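Long-range contacts in uncharacterized protein orp (Desulfovibrio gigas, PDB 2WFB), which is of unknown function but, as the orange protein, is associated with a mixed molybdenum-copper sulphide cluster and is seen here in its apo form: residues A8-G13 with G25-F30; D17-P22 with G97-Q102; G88-Q93 with V112-G117; V70-Y75 with Q102-F107. One frame throughout, in Å; residues are numbered along the deposited sequence.

Contact 1: residues A8-G13 with G25-F30. With ACT (acetate ion), chain E; PO4 (phosphate ion), chain B; PO4 (phosphate ion), chain C.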
loop_
_atom_site.group_PDB
_atom_site.type_symbol
_atom_site.label_atom_id
_atom_site.label_comp_id
_atom_site.label_asym_id
_atom_site.label_seq_id
_atom_site.Cartn_x
_atom_site.Cartn_y
_atom_site.Cartn_z
ATOM N N ALA A 8 -2.047 -4.412 -1.715
ATOM C CA ALA A 8 -0.983 -4.069 -0.788
ATOM C C ALA A 8 -1.499 -3.062 0.245
ATOM O O ALA A 8 -2.203 -2.127 -0.083
ATOM C CB ALA A 8 0.210 -3.496 -1.522
ATOM N N VAL A 9 -1.153 -3.277 1.499
ATOM C CA VAL A 9 -1.571 -2.368 2.546
ATOM C C VAL A 9 -0.314 -1.995 3.322
ATOM O O VAL A 9 0.398 -2.886 3.769
ATOM C CB VAL A 9 -2.600 -3.012 3.500
ATOM C CG1 VAL A 9 -3.098 -1.982 4.537
ATOM C CG2 VAL A 9 -3.797 -3.588 2.743
ATOM N N THR A 10 -0.048 -0.690 3.476
ATOM C CA THR A 10 1.082 -0.227 4.300
ATOM C C THR A 10 0.937 -0.700 5.741
ATOM O O THR A 10 -0.141 -0.629 6.323
ATOM C CB THR A 10 1.269 1.290 4.256
ATOM O OG1 THR A 10 0.046 1.935 4.645
ATOM C CG2 THR A 10 1.634 1.734 2.845
ATOM N N ALA A 11 2.030 -1.215 6.305
ATOM C CA ALA A 11 1.951 -1.939 7.556
ATOM C C ALA A 11 3.136 -1.613 8.453
ATOM O O ALA A 11 4.222 -1.280 7.979
ATOM C CB ALA A 11 1.871 -3.424 7.295
ATOM N N GLU A 12 2.914 -1.720 9.755
ATOM C CA GLU A 12 3.918 -1.379 10.741
ATOM C C GLU A 12 4.777 -2.605 11.069
ATOM O O GLU A 12 5.771 -2.507 11.790
ATOM C CB GLU A 12 3.220 -0.737 11.975
ATOM C CG GLU A 12 2.887 0.765 11.732
ATOM C CD GLU A 12 1.637 1.289 12.428
ATOM O OE1 GLU A 12 1.040 0.584 13.260
ATOM O OE2 GLU A 12 1.253 2.442 12.147
ATOM N N GLY A 13 4.419 -3.738 10.465
ATOM C CA GLY A 13 5.028 -5.044 10.692
ATOM C C GLY A 13 4.074 -6.138 10.185
ATOM O O GLY A 13 3.005 -5.839 9.634
ATOM N N GLY A 25 6.000 5.742 1.682
ATOM C CA GLY A 25 7.388 5.503 1.274
ATOM C C GLY A 25 8.263 4.954 2.378
ATOM O O GLY A 25 9.168 4.147 2.120
ATOM N N ARG A 26 7.960 5.365 3.608
ATOM C CA ARG A 26 8.728 4.996 4.785
ATOM C C ARG A 26 7.943 4.077 5.736
ATOM O O ARG A 26 8.284 3.965 6.931
ATOM C CB ARG A 26 9.270 6.266 5.489
ATOM C CG ARG A 26 10.216 7.057 4.542
ATOM C CD ARG A 26 10.734 8.398 5.060
ATOM N NE ARG A 26 11.515 9.009 3.986
ATOM C CZ ARG A 26 12.809 8.783 3.749
ATOM N NH1 ARG A 26 13.518 7.976 4.520
ATOM N NH2 ARG A 26 13.404 9.378 2.720
ATOM N N ALA A 27 6.911 3.407 5.214
ATOM C CA ALA A 27 6.263 2.314 5.946
ATOM C C ALA A 27 7.272 1.236 6.305
ATOM O O ALA A 27 8.239 1.003 5.574
ATOM C CB ALA A 27 5.132 1.702 5.103
ATOM N N ALA A 28 7.056 0.543 7.417
ATOM C CA ALA A 28 7.912 -0.626 7.763
ATOM C C ALA A 28 7.866 -1.703 6.646
ATOM O O ALA A 28 8.868 -2.360 6.339
ATOM C CB ALA A 28 7.510 -1.233 9.150
ATOM N N GLY A 29 6.692 -1.860 6.040
ATOM C CA GLY A 29 6.485 -2.865 5.023
ATOM C C GLY A 29 5.049 -2.831 4.541
ATOM O O GLY A 29 4.300 -1.897 4.849
ATOM N N PHE A 30 4.676 -3.868 3.791
ATOM C CA PHE A 30 3.366 -3.989 3.154
ATOM C C PHE A 30 2.888 -5.390 3.368
ATOM O O PHE A 30 3.622 -6.343 3.109
ATOM C CB PHE A 30 3.438 -3.754 1.636
ATOM C CG PHE A 30 4.212 -2.531 1.251
ATOM C CD1 PHE A 30 3.651 -1.277 1.369
ATOM C CD2 PHE A 30 5.516 -2.641 0.788
ATOM C CE1 PHE A 30 4.380 -0.127 1.040
ATOM C CE2 PHE A 30 6.242 -1.494 0.454
ATOM C CZ PHE A 30 5.664 -0.245 0.574
HETATM C C ACT E . 12.163 6.696 7.973
HETATM O O ACT E . 13.058 6.495 7.147
HETATM O OXT ACT E . 11.811 5.822 8.805
HETATM C CH3 ACT E . 11.497 7.986 7.888
HETATM P P PO4 B . 5.975 9.506 0.577
HETATM O O1 PO4 B . 5.192 8.624 1.460
HETATM O O2 PO4 B . 5.043 10.093 -0.429
HETATM O O3 PO4 B . 6.626 10.577 1.377
HETATM O O4 PO4 B . 7.032 8.687 -0.124
HETATM P P PO4 C . 10.276 10.558 0.310
HETATM O O1 PO4 C . 9.576 9.777 -0.775
HETATM O O2 PO4 C . 10.201 12.008 -0.067
HETATM O O3 PO4 C . 9.631 10.239 1.650
HETATM O O4 PO4 C . 11.713 10.133 0.423
#
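Thr10 and Phe30 form a non-hydrogen-bonded pair and Ala11 and Gly29 the next, hydrogen-bonded pair, the register of an antiparallel ladder where strand 29-34 begins. Both amides of the second pair are used: Ala11 N donates to Gly29 O at 2.8 Å, and the return bond from Gly29 N to Ala11 O is longer, 3.2 Å. One step further along the ladder, Phe30 CA makes a CA-H...O contact with Val9 O at 3.2 Å. The Thr10 and Phe30 side chains share one face of the sheet. Thr10 turns its methyl towards the ring edge, CG2 lying 3.8 Å from Phe30 CE1, because chi1 of 56° sets OG1 between the backbone N and the carbonyl carbon and leaves CG2 beside the N. The hydroxyl thus faces elsewhere and is hydrogen-bonded to Asp21 O and Thr73 OG1. Ala27 closes the same corner, its CB 4.0 Å from Thr10 CB. Beyond the ladder, Ala28 CB rests 3.4 Å from Glu12 O. At the 25-26 end, Gly25 N donates to O1 of a phosphate at 3.0 Å, while Arg26 sends NE and NH2 to a second phosphate and NH1 to an acetate oxygen in its guanidinium plane, all probably crystallisation ions. Helix 55-66 covers the Phe30 side through Ala59 and Leu63; on the other face Val9 meets Val100 and Val104 of helix 100-108, and strand 68-72 flanks strand 6-11.

Contact 2: residues D17-P22 with G97-Q102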
loop_
_atom_site.group_PDB
_atom_site.type_symbol
_atom_site.label_atom_id
_atom_site.label_comp_id
_atom_site.label_asym_id
_atom_site.label_seq_id
_atom_site.Cartn_x
_atom_site.Cartn_y
_atom_site.Cartn_z
ATOM N N ASP A 17 -3.847 -8.326 11.670
ATOM C CA ASP A 17 -4.530 -7.542 12.679
ATOM C C ASP A 17 -3.726 -6.385 13.251
ATOM O O ASP A 17 -4.200 -5.700 14.147
ATOM C CB ASP A 17 -5.134 -8.453 13.752
ATOM C CG ASP A 17 -6.217 -9.377 13.177
ATOM O OD1 ASP A 17 -7.214 -8.869 12.580
ATOM O OD2 ASP A 17 -6.051 -10.612 13.298
ATOM N N GLY A 18 -2.529 -6.148 12.717
ATOM C CA GLY A 18 -1.782 -4.920 13.024
ATOM C C GLY A 18 -2.407 -3.745 12.289
ATOM O O GLY A 18 -3.164 -3.938 11.355
ATOM N N LEU A 19 -2.063 -2.520 12.676
ATOM C CA LEU A 19 -2.672 -1.324 12.093
ATOM C C LEU A 19 -2.044 -0.978 10.768
ATOM O O LEU A 19 -0.885 -1.279 10.561
ATOM C CB LEU A 19 -2.494 -0.116 13.025
ATOM C CG LEU A 19 -3.240 -0.120 14.352
ATOM C CD1 LEU A 19 -2.738 1.064 15.165
ATOM C CD2 LEU A 19 -4.740 -0.034 14.125
ATOM N N VAL A 20 -2.792 -0.309 9.889
ATOM C CA VAL A 20 -2.167 0.243 8.710
ATOM C C VAL A 20 -1.195 1.374 9.119
ATOM O O VAL A 20 -1.482 2.189 10.034
ATOM C CB VAL A 20 -3.171 0.633 7.512
ATOM C CG1 VAL A 20 -4.552 0.050 7.657
ATOM C CG2 VAL A 20 -3.202 2.087 7.188
ATOM N N ASP A 21 -0.024 1.358 8.501
ATOM C CA ASP A 21 0.969 2.410 8.685
ATOM C C ASP A 21 0.429 3.638 7.956
ATOM O O ASP A 21 0.154 3.542 6.767
ATOM C CB ASP A 21 2.285 1.960 8.039
ATOM C CG ASP A 21 3.501 2.736 8.543
ATOM O OD1 ASP A 21 3.440 3.978 8.664
ATOM O OD2 ASP A 21 4.525 2.079 8.822
ATOM N N PRO A 22 0.292 4.802 8.641
ATOM C CA PRO A 22 -0.164 6.009 7.937
ATOM C C PRO A 22 0.779 6.470 6.818
ATOM O O PRO A 22 0.382 7.266 5.984
ATOM C CB PRO A 22 -0.221 7.088 9.029
ATOM C CG PRO A 22 -0.078 6.390 10.295
ATOM C CD PRO A 22 0.592 5.077 10.054
ATOM N N GLY A 97 -5.702 4.089 11.395
ATOM C CA GLY A 97 -6.582 3.814 12.521
ATOM C C GLY A 97 -7.294 2.486 12.348
ATOM O O GLY A 97 -7.912 1.982 13.295
ATOM N N LEU A 98 -7.224 1.929 11.133
ATOM C CA LEU A 98 -7.804 0.606 10.818
ATOM C C LEU A 98 -6.729 -0.455 10.914
ATOM O O LEU A 98 -5.525 -0.146 10.732
ATOM C CB LEU A 98 -8.399 0.616 9.403
ATOM C CG LEU A 98 -9.622 1.478 9.123
ATOM C CD1 LEU A 98 -10.068 1.345 7.659
ATOM C CD2 LEU A 98 -10.773 1.073 10.035
ATOM N N THR A 99 -7.128 -1.687 11.239
ATOM C CA THR A 99 -6.231 -2.812 11.072
ATOM C C THR A 99 -6.131 -3.166 9.595
ATOM O O THR A 99 -6.939 -2.720 8.771
ATOM C CB THR A 99 -6.630 -4.072 11.873
ATOM O OG1 THR A 99 -7.830 -4.608 11.341
ATOM C CG2 THR A 99 -6.849 -3.770 13.326
ATOM N N VAL A 100 -5.107 -3.934 9.247
ATOM C CA VAL A 100 -4.907 -4.320 7.858
ATOM C C VAL A 100 -6.144 -5.090 7.369
ATOM O O VAL A 100 -6.670 -4.780 6.293
ATOM C CB VAL A 100 -3.566 -5.082 7.630
ATOM C CG1 VAL A 100 -3.510 -5.718 6.214
ATOM C CG2 VAL A 100 -2.363 -4.122 7.831
ATOM N N ARG A 101 -6.626 -6.026 8.182
ATOM C CA ARG A 101 -7.804 -6.805 7.822
ATOM C C ARG A 101 -9.020 -5.917 7.570
ATOM O O ARG A 101 -9.748 -6.120 6.597
ATOM C CB ARG A 101 -8.106 -7.819 8.919
ATOM C CG ARG A 101 -9.105 -8.893 8.513
ATOM C CD ARG A 101 -9.546 -9.738 9.709
ATOM N NE ARG A 101 -8.435 -10.390 10.400
ATOM C CZ ARG A 101 -7.867 -11.542 10.046
ATOM N NH1 ARG A 101 -8.276 -12.222 8.975
ATOM N NH2 ARG A 101 -6.875 -12.022 10.780
ATOM N N GLN A 102 -9.224 -4.917 8.431
ATOM C CA GLN A 102 -10.350 -4.007 8.296
ATOM C C GLN A 102 -10.235 -3.128 7.077
ATOM O O GLN A 102 -11.240 -2.832 6.474
ATOM C CB GLN A 102 -10.502 -3.131 9.527
ATOM C CG GLN A 102 -10.944 -3.889 10.805
ATOM C CD GLN A 102 -10.765 -3.047 12.048
ATOM O OE1 GLN A 102 -9.972 -2.101 12.065
ATOM N NE2 GLN A 102 -11.497 -3.378 13.096
HETATM O O HOH W 1 -8.864 -6.795 12.408
HETATM O O HOH W 2 -2.749 3.659 11.894
#
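Thr99 and Leu19 face each other in a single backbone bridge, CA to CA 4.0 Å, just where a capping box starts helix 100-108. In that box Gln102 N donates to Thr99 OG1 and Thr99 N donates to Gln102 OE1, so the two residues close the first helical turn. The tight part is backbone. Val20 N reaches Leu98 O at 2.9 Å, and Val100 N reaches Gly18 O with a C=O...N angle of 170°, nearly on the carbonyl axis. Val20 CG1 presses on the same Leu98 O at 3.2 Å; its chi1 of -15° is nearly eclipsed, which may mean strain or an uncertain rotamer. This side is buried against Val9 of strand 6-11 and Ala103 of the helix. The outer side is looser and wetter. Leu19 lays CD2 beside Leu98 O, with its CA close to the same oxygen, while a water joins Val20 O to Gly97 N. Yet the exposed far end holds one firm link: Arg101 takes Asp17 side-on, NE to OD1 at 2.9 Å and NH2 to OD2 at 3.0 Å. Both oxygens lie in the guanidinium plane, but the carboxylate is turned 37° against it, so OD2 is met from above its own plane. Asp17 OD1 has a further partner: a water that donates to it at 2.7 Å also lies 2.6 Å from Thr99 OG1, tying the salt bridge to the cap.

Contact 3: residues G88-Q93 with V112-G117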
loop_
_atom_site.group_PDB
_atom_site.type_symbol
_atom_site.label_atom_id
_atom_site.label_comp_id
_atom_site.label_asym_id
_atom_site.label_seq_id
_atom_site.Cartn_x
_atom_site.Cartn_y
_atom_site.Cartn_z
ATOM N N GLY A 88 0.510 1.369 -12.585
ATOM C CA GLY A 88 -0.838 0.846 -12.730
ATOM C C GLY A 88 -1.527 0.483 -11.419
ATOM O O GLY A 88 -2.455 -0.311 -11.411
ATOM N N ILE A 89 -1.092 1.060 -10.309
ATOM C CA ILE A 89 -1.637 0.710 -8.975
ATOM C C ILE A 89 -2.695 1.739 -8.542
ATOM O O ILE A 89 -2.440 2.937 -8.571
ATOM C CB ILE A 89 -0.482 0.604 -7.956
ATOM C CG1 ILE A 89 0.492 -0.487 -8.412
ATOM C CG2 ILE A 89 -0.994 0.374 -6.507
ATOM C CD1 ILE A 89 1.744 -0.676 -7.533
ATOM N N LYS A 90 -3.887 1.270 -8.177
ATOM C CA LYS A 90 -4.945 2.126 -7.622
ATOM C C LYS A 90 -4.690 2.397 -6.140
ATOM O O LYS A 90 -4.279 1.507 -5.411
ATOM C CB LYS A 90 -6.330 1.478 -7.777
ATOM C CG LYS A 90 -6.965 1.651 -9.131
ATOM C CD LYS A 90 -6.519 0.548 -10.101
ATOM C CE LYS A 90 -7.002 0.805 -11.551
ATOM N NZ LYS A 90 -5.836 0.707 -12.527
ATOM N N VAL A 91 -4.936 3.629 -5.716
ATOM C CA VAL A 91 -4.568 4.071 -4.379
ATOM C C VAL A 91 -5.799 4.407 -3.564
ATOM O O VAL A 91 -6.679 5.125 -4.038
ATOM C CB VAL A 91 -3.625 5.292 -4.429
ATOM C CG1 VAL A 91 -3.302 5.784 -3.016
ATOM C CG2 VAL A 91 -2.327 4.918 -5.189
ATOM N N GLY A 92 -5.874 3.841 -2.363
ATOM C CA GLY A 92 -6.899 4.186 -1.369
ATOM C C GLY A 92 -6.176 4.937 -0.271
ATOM O O GLY A 92 -5.105 4.532 0.154
ATOM N N GLN A 93 -6.732 6.049 0.166
ATOM C CA GLN A 93 -6.076 6.905 1.168
ATOM C C GLN A 93 -6.889 6.971 2.451
ATOM O O GLN A 93 -8.005 6.445 2.487
ATOM C CB GLN A 93 -5.848 8.314 0.605
ATOM C CG GLN A 93 -4.640 8.372 -0.303
ATOM C CD GLN A 93 -4.612 9.594 -1.192
ATOM O OE1 GLN A 93 -5.525 10.409 -1.179
ATOM N NE2 GLN A 93 -3.571 9.712 -1.983
ATOM N N VAL A 112 -14.069 2.481 0.065
ATOM C CA VAL A 112 -12.805 3.196 -0.136
ATOM C C VAL A 112 -12.708 3.791 -1.544
ATOM O O VAL A 112 -12.413 3.079 -2.508
ATOM C CB VAL A 112 -11.543 2.307 0.182
ATOM C CG1 VAL A 112 -10.255 3.120 0.059
ATOM C CG2 VAL A 112 -11.631 1.724 1.574
ATOM N N PRO A 113 -12.936 5.107 -1.665
ATOM C CA PRO A 113 -12.794 5.826 -2.932
ATOM C C PRO A 113 -11.365 5.745 -3.442
ATOM O O PRO A 113 -10.430 5.878 -2.644
ATOM C CB PRO A 113 -13.098 7.261 -2.540
ATOM C CG PRO A 113 -13.886 7.154 -1.270
ATOM C CD PRO A 113 -13.293 6.006 -0.561
ATOM N N MET A 114 -11.160 5.482 -4.730
ATOM C CA MET A 114 -9.800 5.503 -5.235
ATOM C C MET A 114 -9.369 6.970 -5.325
ATOM O O MET A 114 -10.148 7.832 -5.726
ATOM C CB MET A 114 -9.652 4.702 -6.537
ATOM C CG MET A 114 -9.868 3.154 -6.362
ATOM S SD MET A 114 -8.779 2.262 -5.196
ATOM C CE MET A 114 -9.623 2.422 -3.631
ATOM N N ALA A 115 -8.156 7.259 -4.854
ATOM C CA ALA A 115 -7.671 8.643 -4.804
ATOM C C ALA A 115 -7.282 9.138 -6.179
ATOM O O ALA A 115 -6.778 8.363 -6.998
ATOM C CB ALA A 115 -6.497 8.760 -3.864
ATOM N N ALA A 116 -7.518 10.426 -6.416
ATOM C CA ALA A 116 -7.208 11.068 -7.687
ATOM C C ALA A 116 -5.859 11.759 -7.640
ATOM O O ALA A 116 -5.259 12.013 -8.680
ATOM C CB ALA A 116 -8.304 12.060 -8.073
ATOM N N GLY A 117 -5.365 12.049 -6.433
ATOM C CA GLY A 117 -4.069 12.704 -6.296
ATOM C C GLY A 117 -3.476 12.492 -4.932
ATOM O O GLY A 117 -4.110 11.878 -4.079
HETATM O O HOH W 3 -5.840 5.957 -7.685
HETATM O O HOH W 4 -8.948 7.175 -0.914
#
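Val91 O is held by two groups of 112-117: Ala115 N donates to it at 2.7 Å with a nearly straight N-H...O angle of 174°, and Met114 CA brings a CA-H...O contact at 3.4 Å. Two waters continue the link along the backbone. One accepts from Val91 N and donates to Ala115 O; the other accepts from Gln93 N and donates to Pro113 O. Val91 N, Val91 O and, just past the strand, Gln93 N thus gain partners at the edge of strand 90-92, outermost in the mixed five-stranded sheet of this chain, from a segment that crosses it at 97° between end-to-end directions; on its other edge the strand pairs with strand 68-72. The Gln93 side chain stays straight past CG (chi2 163°), bringing NE2 to Gly117 O at 3.1 Å, with that oxygen close to the amide plane. The Ala115 methyl lies over the flat face of the Gln93 amide, CB 3.4 Å from CD, and also meets Val91 CG1 at 4.4 Å. At the other end Val112 CG1 lies 3.8 Å from Gly92 CA. Met114 is modelled in two conformers; in one of them SD lies near Lys90 CB, a contact that must count as doubtful.

Contact 4: residues V70-Y75 with Q102-F107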
loop_
_atom_site.group_PDB
_atom_site.type_symbol
_atom_site.label_atom_id
_atom_site.label_comp_id
_atom_site.label_asym_id
_atom_site.label_seq_id
_atom_site.Cartn_x
_atom_site.Cartn_y
_atom_site.Cartn_z
ATOM N N VAL A 70 -3.505 -2.673 -6.139
ATOM C CA VAL A 70 -4.160 -1.704 -5.255
ATOM C C VAL A 70 -3.199 -1.464 -4.100
ATOM O O VAL A 70 -2.555 -2.402 -3.627
ATOM C CB VAL A 70 -5.461 -2.275 -4.659
ATOM C CG1 VAL A 70 -6.141 -1.260 -3.670
ATOM C CG2 VAL A 70 -6.443 -2.659 -5.761
ATOM N N LEU A 71 -3.102 -0.216 -3.661
ATOM C CA LEU A 71 -2.357 0.108 -2.452
ATOM C C LEU A 71 -3.279 0.864 -1.494
ATOM O O LEU A 71 -3.867 1.890 -1.859
ATOM C CB LEU A 71 -1.141 0.969 -2.782
ATOM C CG LEU A 71 -0.522 1.557 -1.505
ATOM C CD1 LEU A 71 0.407 0.540 -0.847
ATOM C CD2 LEU A 71 0.109 2.891 -1.750
ATOM N N LEU A 72 -3.381 0.361 -0.281
ATOM C CA LEU A 72 -4.163 1.005 0.757
ATOM C C LEU A 72 -3.227 1.590 1.826
ATOM O O LEU A 72 -2.345 0.894 2.319
ATOM C CB LEU A 72 -5.089 -0.008 1.383
ATOM C CG LEU A 72 -6.490 -0.332 0.776
ATOM C CD1 LEU A 72 -6.886 0.285 -0.568
ATOM C CD2 LEU A 72 -6.834 -1.812 0.917
ATOM N N THR A 73 -3.435 2.856 2.189
ATOM C CA THR A 73 -2.507 3.585 3.056
ATOM C C THR A 73 -3.174 4.789 3.747
ATOM O O THR A 73 -4.399 4.977 3.655
ATOM C CB THR A 73 -1.188 4.035 2.272
ATOM O OG1 THR A 73 -0.216 4.532 3.219
ATOM C CG2 THR A 73 -1.455 5.121 1.183
ATOM N N GLY A 74 -2.358 5.575 4.463
ATOM C CA GLY A 74 -2.802 6.844 5.011
ATOM C C GLY A 74 -2.505 7.977 4.045
ATOM O O GLY A 74 -3.412 8.488 3.386
ATOM N N TYR A 75 -1.228 8.350 3.955
ATOM C CA TYR A 75 -0.775 9.514 3.186
ATOM C C TYR A 75 0.250 9.100 2.140
ATOM O O TYR A 75 1.098 8.227 2.394
ATOM C CB TYR A 75 -0.122 10.560 4.132
ATOM C CG TYR A 75 -1.061 11.049 5.200
ATOM C CD1 TYR A 75 -1.936 12.104 4.939
ATOM C CD2 TYR A 75 -1.118 10.435 6.440
ATOM C CE1 TYR A 75 -2.823 12.555 5.889
ATOM C CE2 TYR A 75 -2.015 10.876 7.420
ATOM C CZ TYR A 75 -2.858 11.946 7.127
ATOM O OH TYR A 75 -3.762 12.420 8.060
ATOM N N GLN A 102 -9.224 -4.917 8.431
ATOM C CA GLN A 102 -10.350 -4.007 8.296
ATOM C C GLN A 102 -10.235 -3.128 7.077
ATOM O O GLN A 102 -11.240 -2.832 6.474
ATOM C CB GLN A 102 -10.502 -3.131 9.527
ATOM C CG GLN A 102 -10.944 -3.889 10.805
ATOM C CD GLN A 102 -10.765 -3.047 12.048
ATOM O OE1 GLN A 102 -9.972 -2.101 12.065
ATOM N NE2 GLN A 102 -11.497 -3.378 13.096
ATOM N N ALA A 103 -9.027 -2.681 6.712
ATOM C CA ALA A 103 -8.872 -1.840 5.528
ATOM C C ALA A 103 -9.195 -2.613 4.228
ATOM O O ALA A 103 -9.837 -2.084 3.311
ATOM C CB ALA A 103 -7.474 -1.244 5.463
ATOM N N VAL A 104 -8.743 -3.862 4.158
ATOM C CA VAL A 104 -9.002 -4.688 2.988
ATOM C C VAL A 104 -10.503 -4.934 2.908
ATOM O O VAL A 104 -11.096 -4.757 1.838
ATOM C CB VAL A 104 -8.240 -6.016 3.019
ATOM C CG1 VAL A 104 -8.796 -6.947 1.968
ATOM C CG2 VAL A 104 -6.744 -5.780 2.786
ATOM N N GLN A 105 -11.116 -5.283 4.047
ATOM C CA GLN A 105 -12.585 -5.455 4.107
ATOM C C GLN A 105 -13.371 -4.210 3.696
ATOM O O GLN A 105 -14.313 -4.343 2.910
ATOM C CB GLN A 105 -13.058 -6.007 5.467
ATOM C CG GLN A 105 -14.531 -6.463 5.487
ATOM C CD GLN A 105 -14.802 -7.660 4.566
ATOM O OE1 GLN A 105 -15.417 -7.523 3.493
ATOM N NE2 GLN A 105 -14.322 -8.833 4.971
ATOM N N ARG A 106 -13.016 -3.015 4.198
ATOM C CA ARG A 106 -13.691 -1.763 3.749
ATOM C C ARG A 106 -13.487 -1.505 2.262
ATOM O O ARG A 106 -14.406 -1.050 1.588
ATOM C CB ARG A 106 -13.236 -0.490 4.481
ATOM C CG ARG A 106 -13.520 -0.457 5.963
ATOM C CD ARG A 106 -14.065 0.888 6.478
ATOM N NE ARG A 106 -13.433 2.081 5.921
ATOM C CZ ARG A 106 -13.158 3.182 6.625
ATOM N NH1 ARG A 106 -13.414 3.240 7.937
ATOM N NH2 ARG A 106 -12.590 4.227 6.031
ATOM N N PHE A 107 -12.272 -1.751 1.768
ATOM C CA PHE A 107 -12.001 -1.634 0.335
ATOM C C PHE A 107 -12.899 -2.571 -0.485
ATOM O O PHE A 107 -13.547 -2.114 -1.419
ATOM C CB PHE A 107 -10.534 -1.900 -0.032
ATOM C CG PHE A 107 -10.320 -2.022 -1.520
ATOM C CD1 PHE A 107 -10.423 -0.905 -2.343
ATOM C CD2 PHE A 107 -10.083 -3.258 -2.101
ATOM C CE1 PHE A 107 -10.268 -1.011 -3.733
ATOM C CE2 PHE A 107 -9.931 -3.375 -3.484
ATOM C CZ PHE A 107 -10.025 -2.248 -4.297
#
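Leu72 and Val70, projecting from one face of strand 68-72, pack on helix 100-108 as in the helix-on-sheet layers of a ribonuclease H-like fold, which the strand order and directions of this sheet match. The short axes pass 10.0 Å apart at 126°, enough for one layer of side chains. Leu72 supplies the main bump: its CD2 enters the hollow bounded by Ala103 O, Val104 CA and Phe107 CB, with 3.8 Å to the last of these. Val104 CG2 forms one wall, 4.4 Å from CD2. Phe107 is the reciprocal bump. With CG anti to the backbone N (chi1 170°), the Phe107 side chain points at the sheet and runs at about a right angle to that of Leu72, CD1 of the ring standing 4.1 Å from Leu72 CD1. The far end of the ring meets Val70, whose CG2 touches Phe107 CZ at 3.9 Å. Around this pair, Ile7 also meets Leu72 and Phe107. Val70 CG1 sits 4.2 Å from the Phe107 ring centroid, 16° off the normal, a CH-pi contact.

Strand 6-11 of contact 1 and strand 68-72 of contact 4 are sheet neighbours, joined by Ala8 N to Val70 O and Ala8 O to Leu72 N, both 2.8 Å. Strand 90-92 of contact 3 continues the sheet through Gly92 N to Leu71 O, also 2.8 Å. Contacts 2 and 4, with centres about 8 Å apart, use successive parts of helix 100-108 and share Gln102; Pro22 O to Tyr75 N joins them too. Asp21 connects contacts 1 and 2, its OD2 lying 3.3 Å from Ala28 N, a probable hydrogen bond. Contacts 1 and 3 have centres about 16 Å apart on opposite sides of the chain's centre. The modelled phosphates and acetate, probably crystallisation ions, bind at contact 1; no metal cluster occupies this apo structure.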